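Local structure of 4-aminobutyrate transaminase (Acinetobacter baumannii, 6WOP) at residues 123-129 with 233-237; 129-135 with 199-205; 167-171 with 187-191. The protein probably catalyses the pyridoxal-phosphate-dependent transfer of the amino group of 4-aminobutyrate to 2-oxoglutarate, as a class-III aminotransferase. All coordinates share one frame; numbering follows the deposited sequence. Where two conformers were deposited one is given.

Interaction 1. Residues 123-129 with 233-237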
# COMPACT_ATOMS: atom_id res chain seq x y z
N ALA A 123 7.90 -9.82 14.11
CA ALA A 123 8.01 -8.48 14.70
C ALA A 123 6.71 -7.70 14.57
O ALA A 123 6.32 -6.99 15.51
CB ALA A 123 9.13 -7.71 14.01
N ARG A 124 6.07 -7.77 13.41
CA ARG A 124 4.78 -7.09 13.26
C ARG A 124 3.79 -7.64 14.26
O ARG A 124 3.08 -6.89 14.91
CB ARG A 124 4.23 -7.29 11.87
CG ARG A 124 4.82 -6.36 10.78
CD ARG A 124 3.79 -6.25 9.68
NE ARG A 124 4.13 -5.36 8.55
CZ ARG A 124 3.27 -5.20 7.53
NH1 ARG A 124 2.10 -5.83 7.55
NH2 ARG A 124 3.58 -4.42 6.49
N CYS A 125 3.76 -8.96 14.42
CA CYS A 125 2.81 -9.59 15.33
C CYS A 125 3.10 -9.13 16.77
O CYS A 125 2.18 -8.73 17.48
CB CYS A 125 2.88 -11.13 15.19
SG CYS A 125 1.94 -11.98 16.52
N TYR A 126 4.37 -9.24 17.18
CA TYR A 126 4.73 -8.94 18.57
C TYR A 126 4.45 -7.48 18.93
O TYR A 126 3.95 -7.18 20.03
CB TYR A 126 6.22 -9.25 18.81
CG TYR A 126 6.64 -8.95 20.25
CD1 TYR A 126 6.31 -9.83 21.28
CD2 TYR A 126 7.35 -7.79 20.57
CE1 TYR A 126 6.70 -9.58 22.59
CE2 TYR A 126 7.72 -7.53 21.87
CZ TYR A 126 7.40 -8.42 22.86
OH TYR A 126 7.77 -8.16 24.16
N THR A 127 4.77 -6.55 18.03
CA THR A 127 4.61 -5.14 18.31
C THR A 127 3.22 -4.63 17.96
O THR A 127 2.80 -3.56 18.44
CB THR A 127 5.67 -4.31 17.57
OG1 THR A 127 5.47 -4.45 16.15
CG2 THR A 127 7.15 -4.78 17.85
N GLY A 128 2.47 -5.36 17.14
CA GLY A 128 1.24 -4.82 16.61
C GLY A 128 1.43 -3.61 15.72
O GLY A 128 0.49 -2.83 15.55
N ARG A 129 2.62 -3.45 15.14
CA ARG A 129 2.97 -2.36 14.24
C ARG A 129 3.32 -2.90 12.87
O ARG A 129 3.55 -4.09 12.72
CB ARG A 129 4.16 -1.57 14.80
CG ARG A 129 3.96 -1.23 16.28
CD ARG A 129 5.33 -0.68 16.77
NE ARG A 129 5.19 -0.23 18.16
CZ ARG A 129 6.13 0.38 18.85
NH1 ARG A 129 7.31 0.59 18.29
NH2 ARG A 129 5.88 0.80 20.10
N HIS A 233 11.75 3.30 21.92
CA HIS A 233 10.48 3.32 21.18
C HIS A 233 9.75 1.98 21.10
O HIS A 233 8.73 1.90 20.41
CB HIS A 233 10.75 3.84 19.75
CG HIS A 233 11.22 5.26 19.73
ND1 HIS A 233 10.52 6.29 20.34
CD2 HIS A 233 12.30 5.83 19.15
CE1 HIS A 233 11.17 7.43 20.16
NE2 HIS A 233 12.25 7.18 19.43
N GLY A 234 10.25 0.93 21.76
CA GLY A 234 9.58 -0.35 21.67
C GLY A 234 9.71 -1.01 20.32
O GLY A 234 8.90 -1.87 19.99
N ILE A 235 10.71 -0.63 19.53
CA ILE A 235 10.92 -1.21 18.20
C ILE A 235 11.82 -2.44 18.36
O ILE A 235 12.75 -2.41 19.17
CB ILE A 235 11.58 -0.16 17.27
CG1 ILE A 235 10.67 1.09 17.12
CG2 ILE A 235 11.93 -0.80 15.90
CD1 ILE A 235 11.39 2.26 16.57
N LEU A 236 11.62 -3.50 17.54
CA LEU A 236 12.58 -4.61 17.55
C LEU A 236 13.81 -4.39 16.67
O LEU A 236 13.73 -3.85 15.57
CB LEU A 236 11.92 -5.92 17.10
CG LEU A 236 10.80 -6.30 18.07
CD1 LEU A 236 9.98 -7.44 17.46
CD2 LEU A 236 11.28 -6.71 19.53
N LEU A 237 14.95 -4.95 17.11
CA LEU A 237 16.16 -4.86 16.31
C LEU A 237 16.40 -6.24 15.70
O LEU A 237 16.47 -7.21 16.43
CB LEU A 237 17.35 -4.44 17.17
CG LEU A 237 18.72 -4.33 16.45
CD1 LEU A 237 18.67 -3.32 15.34
CD2 LEU A 237 19.82 -3.89 17.49
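The last turn of helix 112-127 lies against the start of strand 236-240, with Ala-123 and Leu-236 6.6 Å apart at their CA atoms and Thr-127 and Ile-235 somewhat further from each other. Leu-236 carries the apolar half of the contact. CG anti to the carbonyl carbon (chi1 -63°) and an extended chi2 together bring CD1 to the helix: Leu-236 CD1 sits 3.6 Å from Ala-123 CB and also meets the CG2 methyl of Thr-127. Tyr-126 CD2 reaches Leu-236 CD1 at 4.1 Å; the two side chains cross at about a right angle, while the phenol OH hydrogen-bonds to Glu-285. The Thr-127 hydroxyl turns back into its own helix, giving a 2.8 Å hydrogen bond from OG1 to Ala-123 O. Thr-127 N reaches the same oxygen from the opposite face of the carbonyl plane, so two donors hold it. Thr-127 OG1 in turn accepts from Arg-129 N at 3.2 Å, an ST turn that ties the chain down just past Gly-128, where the helix ends with positive phi. From there the extended side chain of Arg-129 runs to the other segment and grips His-233 O end-on with two nitrogens, NH1 at 2.9 Å and NH2 at 3.1 Å through a more bent bond. The oxygen lies in the guanidinium plane, and Ile-235 CG1 also lies at that edge, 3.6 Å from NH1. The carbonyl so gripped closes helix 220-233, whose end is a Schellman motif with Gly-234 at positive phi. A positive charge at a helix C-terminus would be favoured by the helix dipole. A helix packed on a strand of the parallel part of a mixed sheet is typical of the alpha/beta large domain of fold-type I pyridoxal-phosphate enzymes.

Interaction 2. Residues 129-135 with 199-205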
# COMPACT_ATOMS: atom_id res chain seq x y z
N ARG A 129 2.62 -3.45 15.14
CA ARG A 129 2.97 -2.36 14.24
C ARG A 129 3.32 -2.90 12.87
O ARG A 129 3.55 -4.09 12.72
CB ARG A 129 4.16 -1.57 14.80
CG ARG A 129 3.96 -1.23 16.28
CD ARG A 129 5.33 -0.68 16.77
NE ARG A 129 5.19 -0.23 18.16
CZ ARG A 129 6.13 0.38 18.85
NH1 ARG A 129 7.31 0.59 18.29
NH2 ARG A 129 5.88 0.80 20.10
N HIS A 130 3.35 -2.00 11.86
CA HIS A 130 3.56 -2.47 10.49
C HIS A 130 4.87 -2.04 9.89
O HIS A 130 5.32 -2.68 8.92
CB HIS A 130 2.42 -1.98 9.55
CG HIS A 130 2.58 -0.55 9.09
ND1 HIS A 130 2.32 0.54 9.90
CD2 HIS A 130 3.00 -0.05 7.90
CE1 HIS A 130 2.58 1.65 9.23
NE2 HIS A 130 2.99 1.32 8.01
N GLY A 131 5.50 -0.98 10.39
CA GLY A 131 6.58 -0.37 9.61
C GLY A 131 7.90 -1.10 9.76
O GLY A 131 8.19 -1.69 10.81
N ILE A 132 8.75 -0.95 8.74
CA ILE A 132 10.06 -1.59 8.73
C ILE A 132 11.09 -0.60 8.21
O ILE A 132 10.88 -0.00 7.15
CB ILE A 132 10.02 -2.84 7.83
CG1 ILE A 132 8.99 -3.87 8.36
CG2 ILE A 132 11.40 -3.49 7.65
CD1 ILE A 132 9.55 -4.61 9.66
N ILE A 133 12.20 -0.43 8.91
CA ILE A 133 13.28 0.40 8.43
C ILE A 133 14.46 -0.50 8.09
O ILE A 133 14.91 -1.29 8.93
CB ILE A 133 13.67 1.46 9.48
CG1 ILE A 133 12.53 2.44 9.67
CG2 ILE A 133 14.93 2.24 9.02
CD1 ILE A 133 12.77 3.48 10.77
N THR A 134 14.95 -0.39 6.86
CA THR A 134 16.16 -1.06 6.44
C THR A 134 17.13 0.03 5.96
O THR A 134 16.90 1.23 6.16
CB THR A 134 15.91 -2.08 5.31
OG1 THR A 134 15.26 -1.40 4.25
CG2 THR A 134 14.91 -3.18 5.73
N PHE A 135 18.25 -0.38 5.33
CA PHE A 135 19.30 0.55 4.99
C PHE A 135 19.64 0.48 3.50
O PHE A 135 19.55 -0.57 2.87
CB PHE A 135 20.56 0.27 5.85
CG PHE A 135 20.36 0.62 7.27
CD1 PHE A 135 19.72 -0.28 8.15
CD2 PHE A 135 20.73 1.84 7.73
CE1 PHE A 135 19.49 0.08 9.50
CE2 PHE A 135 20.52 2.20 9.06
CZ PHE A 135 19.88 1.33 9.94
N HIS A 199 6.12 4.77 16.90
CA HIS A 199 5.23 3.75 17.45
C HIS A 199 4.46 3.03 16.35
O HIS A 199 3.62 2.16 16.65
CB HIS A 199 4.30 4.39 18.53
CG HIS A 199 5.01 4.75 19.80
ND1 HIS A 199 4.47 5.58 20.76
CD2 HIS A 199 6.22 4.37 20.28
CE1 HIS A 199 5.31 5.69 21.78
NE2 HIS A 199 6.38 4.97 21.51
N ASP A 200 4.72 3.35 15.09
CA ASP A 200 4.23 2.49 14.01
C ASP A 200 5.32 1.64 13.38
O ASP A 200 5.08 1.04 12.33
CB ASP A 200 3.59 3.33 12.92
CG ASP A 200 2.19 3.75 13.28
OD1 ASP A 200 1.40 2.86 13.62
OD2 ASP A 200 1.92 4.97 13.25
N VAL A 201 6.54 1.67 13.92
CA VAL A 201 7.66 0.89 13.36
C VAL A 201 7.77 -0.40 14.15
O VAL A 201 8.03 -0.37 15.36
CB VAL A 201 9.00 1.68 13.39
CG1 VAL A 201 10.19 0.84 12.86
CG2 VAL A 201 8.91 2.99 12.59
N ALA A 202 7.63 -1.55 13.46
CA ALA A 202 7.79 -2.87 14.09
C ALA A 202 9.25 -3.22 14.30
O ALA A 202 9.61 -3.77 15.35
CB ALA A 202 7.12 -3.98 13.25
N ALA A 203 10.10 -2.97 13.31
CA ALA A 203 11.47 -3.42 13.43
C ALA A 203 12.37 -2.53 12.61
O ALA A 203 11.97 -1.99 11.57
CB ALA A 203 11.66 -4.88 12.94
N ILE A 204 13.63 -2.45 13.07
CA ILE A 204 14.75 -1.97 12.25
C ILE A 204 15.62 -3.15 11.92
O ILE A 204 16.06 -3.89 12.82
CB ILE A 204 15.57 -0.90 12.99
CG1 ILE A 204 14.65 0.27 13.30
CG2 ILE A 204 16.80 -0.45 12.10
CD1 ILE A 204 15.34 1.60 13.93
N VAL A 205 15.90 -3.32 10.63
CA VAL A 205 16.54 -4.55 10.15
C VAL A 205 17.83 -4.18 9.44
O VAL A 205 17.81 -3.36 8.50
CB VAL A 205 15.63 -5.31 9.18
CG1 VAL A 205 16.37 -6.66 8.75
CG2 VAL A 205 14.27 -5.52 9.86
O HOH W 1 1.56 0.29 12.51
O HOH W 2 19.06 -3.22 5.82
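Gly-131 O receives Ala-202 N at 2.7 Å and, weakly, Ala-203 N, two successive amides on one carbonyl; the register slips by one residue here in a beta bulge. Before it, Gly-131 N donates to Asp-200 O at 2.8 Å. Beyond it the strands pair in regular parallel fashion, Ile-133 N giving to Ala-203 O and Val-205 N reaching Ile-133 O at 2.8 Å, almost head-on to the carbonyl. On one face of the sheet Ile-133 CB touches Ile-204 CG1; on the other, Ile-132 CD1, brought over by a bend in its chain (chi2 -74°), rests on Ala-203 CB at 3.9 Å. The Phe-135 ring turns its edge to Val-205 O and touches Ile-204 CG2 obliquely.

At the bulge end, Arg-129 NH1 makes a nearly straight bond of 3.2 Å (175°) to Val-201 O, in the guanidinium plane, while His-199 CA covers one face of that group, which also holds His-233 O. A water accepts from His-130 N, bonds to ND1 of the same residue and donates to Asp-200 OD1. A second water joins Phe-135 N to Val-205 O.

Helix 112-127 packs on the Ile-132 and Ala-203 face and helix 181-194 on the Ile-133 and Ile-204 face, with strands 236-240 and 167-170 flanking the pair in the sheet.

Interaction 3. Residues 167-171 with 187-191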
# COMPACT_ATOMS: atom_id res chain seq x y z
N VAL A 167 7.79 0.66 4.31
CA VAL A 167 9.21 0.28 4.30
C VAL A 167 10.03 1.49 3.91
O VAL A 167 9.77 2.09 2.86
CB VAL A 167 9.45 -0.86 3.31
CG1 VAL A 167 10.98 -1.29 3.27
CG2 VAL A 167 8.54 -2.04 3.72
N PHE A 168 11.06 1.83 4.71
CA PHE A 168 11.85 3.02 4.40
C PHE A 168 13.33 2.71 4.56
O PHE A 168 13.69 1.90 5.41
CB PHE A 168 11.40 4.21 5.34
CG PHE A 168 9.94 4.57 5.10
CD1 PHE A 168 9.57 5.27 3.93
CD2 PHE A 168 8.96 4.15 5.98
CE1 PHE A 168 8.18 5.55 3.68
CE2 PHE A 168 7.62 4.41 5.74
CZ PHE A 168 7.24 5.11 4.59
N HIS A 169 14.19 3.44 3.83
CA HIS A 169 15.63 3.20 3.90
C HIS A 169 16.40 4.34 4.55
O HIS A 169 16.33 5.50 4.10
CB HIS A 169 16.17 2.97 2.49
CG HIS A 169 15.62 1.73 1.87
ND1 HIS A 169 14.46 1.72 1.13
CD2 HIS A 169 16.06 0.44 1.91
CE1 HIS A 169 14.20 0.48 0.72
NE2 HIS A 169 15.15 -0.32 1.19
N ALA A 170 17.20 3.99 5.56
CA ALA A 170 18.17 4.92 6.14
C ALA A 170 19.57 4.71 5.54
O ALA A 170 19.78 3.78 4.75
CB ALA A 170 18.19 4.74 7.67
N ARG A 171 20.51 5.55 5.95
CA ARG A 171 21.88 5.42 5.51
C ARG A 171 22.67 4.51 6.43
O ARG A 171 22.74 4.74 7.60
CB ARG A 171 22.64 6.76 5.55
CG ARG A 171 21.88 7.96 5.12
CD ARG A 171 21.62 7.99 3.65
NE ARG A 171 20.70 7.00 3.10
CZ ARG A 171 19.38 7.04 3.12
NH1 ARG A 171 18.72 8.00 3.74
NH2 ARG A 171 18.72 6.07 2.56
N SER A 187 19.80 9.85 10.00
CA SER A 187 18.88 9.46 8.91
C SER A 187 17.74 8.58 9.40
O SER A 187 16.61 8.69 8.91
CB SER A 187 19.65 8.77 7.79
OG SER A 187 19.92 7.43 8.15
N VAL A 188 17.98 7.73 10.42
CA VAL A 188 16.88 6.99 11.06
C VAL A 188 15.89 7.97 11.73
O VAL A 188 14.65 7.89 11.58
CB VAL A 188 17.47 5.99 12.06
CG1 VAL A 188 16.34 5.25 12.77
CG2 VAL A 188 18.39 4.98 11.26
N GLU A 189 16.42 8.93 12.45
CA GLU A 189 15.53 9.86 13.11
C GLU A 189 14.74 10.70 12.09
O GLU A 189 13.61 11.12 12.37
CB GLU A 189 16.35 10.75 14.08
CG GLU A 189 17.02 9.89 15.18
CD GLU A 189 18.02 10.64 16.02
OE1 GLU A 189 18.67 11.61 15.51
OE2 GLU A 189 18.15 10.25 17.22
N ASP A 190 15.34 11.02 10.94
CA ASP A 190 14.58 11.74 9.92
C ASP A 190 13.42 10.89 9.42
O ASP A 190 12.37 11.41 9.05
CB ASP A 190 15.49 12.13 8.74
CG ASP A 190 16.52 13.21 9.09
OD1 ASP A 190 16.43 13.88 10.19
OD2 ASP A 190 17.45 13.42 8.25
N ILE A 191 13.61 9.56 9.33
CA ILE A 191 12.49 8.70 8.95
C ILE A 191 11.35 8.84 9.96
O ILE A 191 10.17 8.97 9.59
CB ILE A 191 12.98 7.23 8.84
CG1 ILE A 191 13.84 7.09 7.55
CG2 ILE A 191 11.77 6.23 8.75
CD1 ILE A 191 14.55 5.72 7.45
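Ser-187 OG takes part in two polar bonds: it accepts from Arg-171 N at 3.0 Å, a nearly straight bond (167°), and hydrogen-bonds to Ala-184 O within its own helix. The contact is alpha/beta packing in the large domain, where residues 187-191 of helix 181-194 run roughly antiparallel (152°) to strand 167-170, at the edge of the sheet within this chain. With chi1 at 78°, OG stands between the backbone N and carbonyl carbon of Ser-187, which faces it to the strand end; it also lies against Ala-170 CB. From the helix, Ala-170 CB is met by Val-188 CG2 at 3.6 Å and by Ile-191 CD1. The end of the Ile-191 chain lies along the strand backbone near His-169 C, while its CG2 touches Phe-168 CB at 4.0 Å. Polar side chains here reach the third subunit: His-169 ND1 hydrogen-bonds to Asp-195 of that subunit, and Arg-171 NH2 forms a salt bridge with Glu-194 of the third subunit. Arg-171 is bent at chi2 and chi3, with CG packed on Ser-187 CB at 3.6 Å, and the fold brings NH2 back to His-169 O at 2.9 Å, above the carbonyl plane rather than on a lone pair.

Overall arrangement
All three contacts belong to one seven-stranded mixed sheet, in which strands 236-240, 201-206, 131-135 and 167-170 are successive parallel neighbours. Interaction 2 lies in the middle, its centre about 7 Å from that of interaction 1 and about 10 Å from that of interaction 3; the centres of interactions 1 and 3 are about 17 Å apart. Arg-129 belongs to both interactions 1 and 2, and backbone bonds of Leu-236 and Thr-134 join interaction 2 to its neighbours. Along the chain, 167-171 and 187-191 fall between the segments of interaction 2, which, sharing Arg-129 with 123-129, come before 233-237. Helices 112-127 and 181-194 lie on opposite faces of the sheet, and interactions 2 and 3 also touch the third subunit.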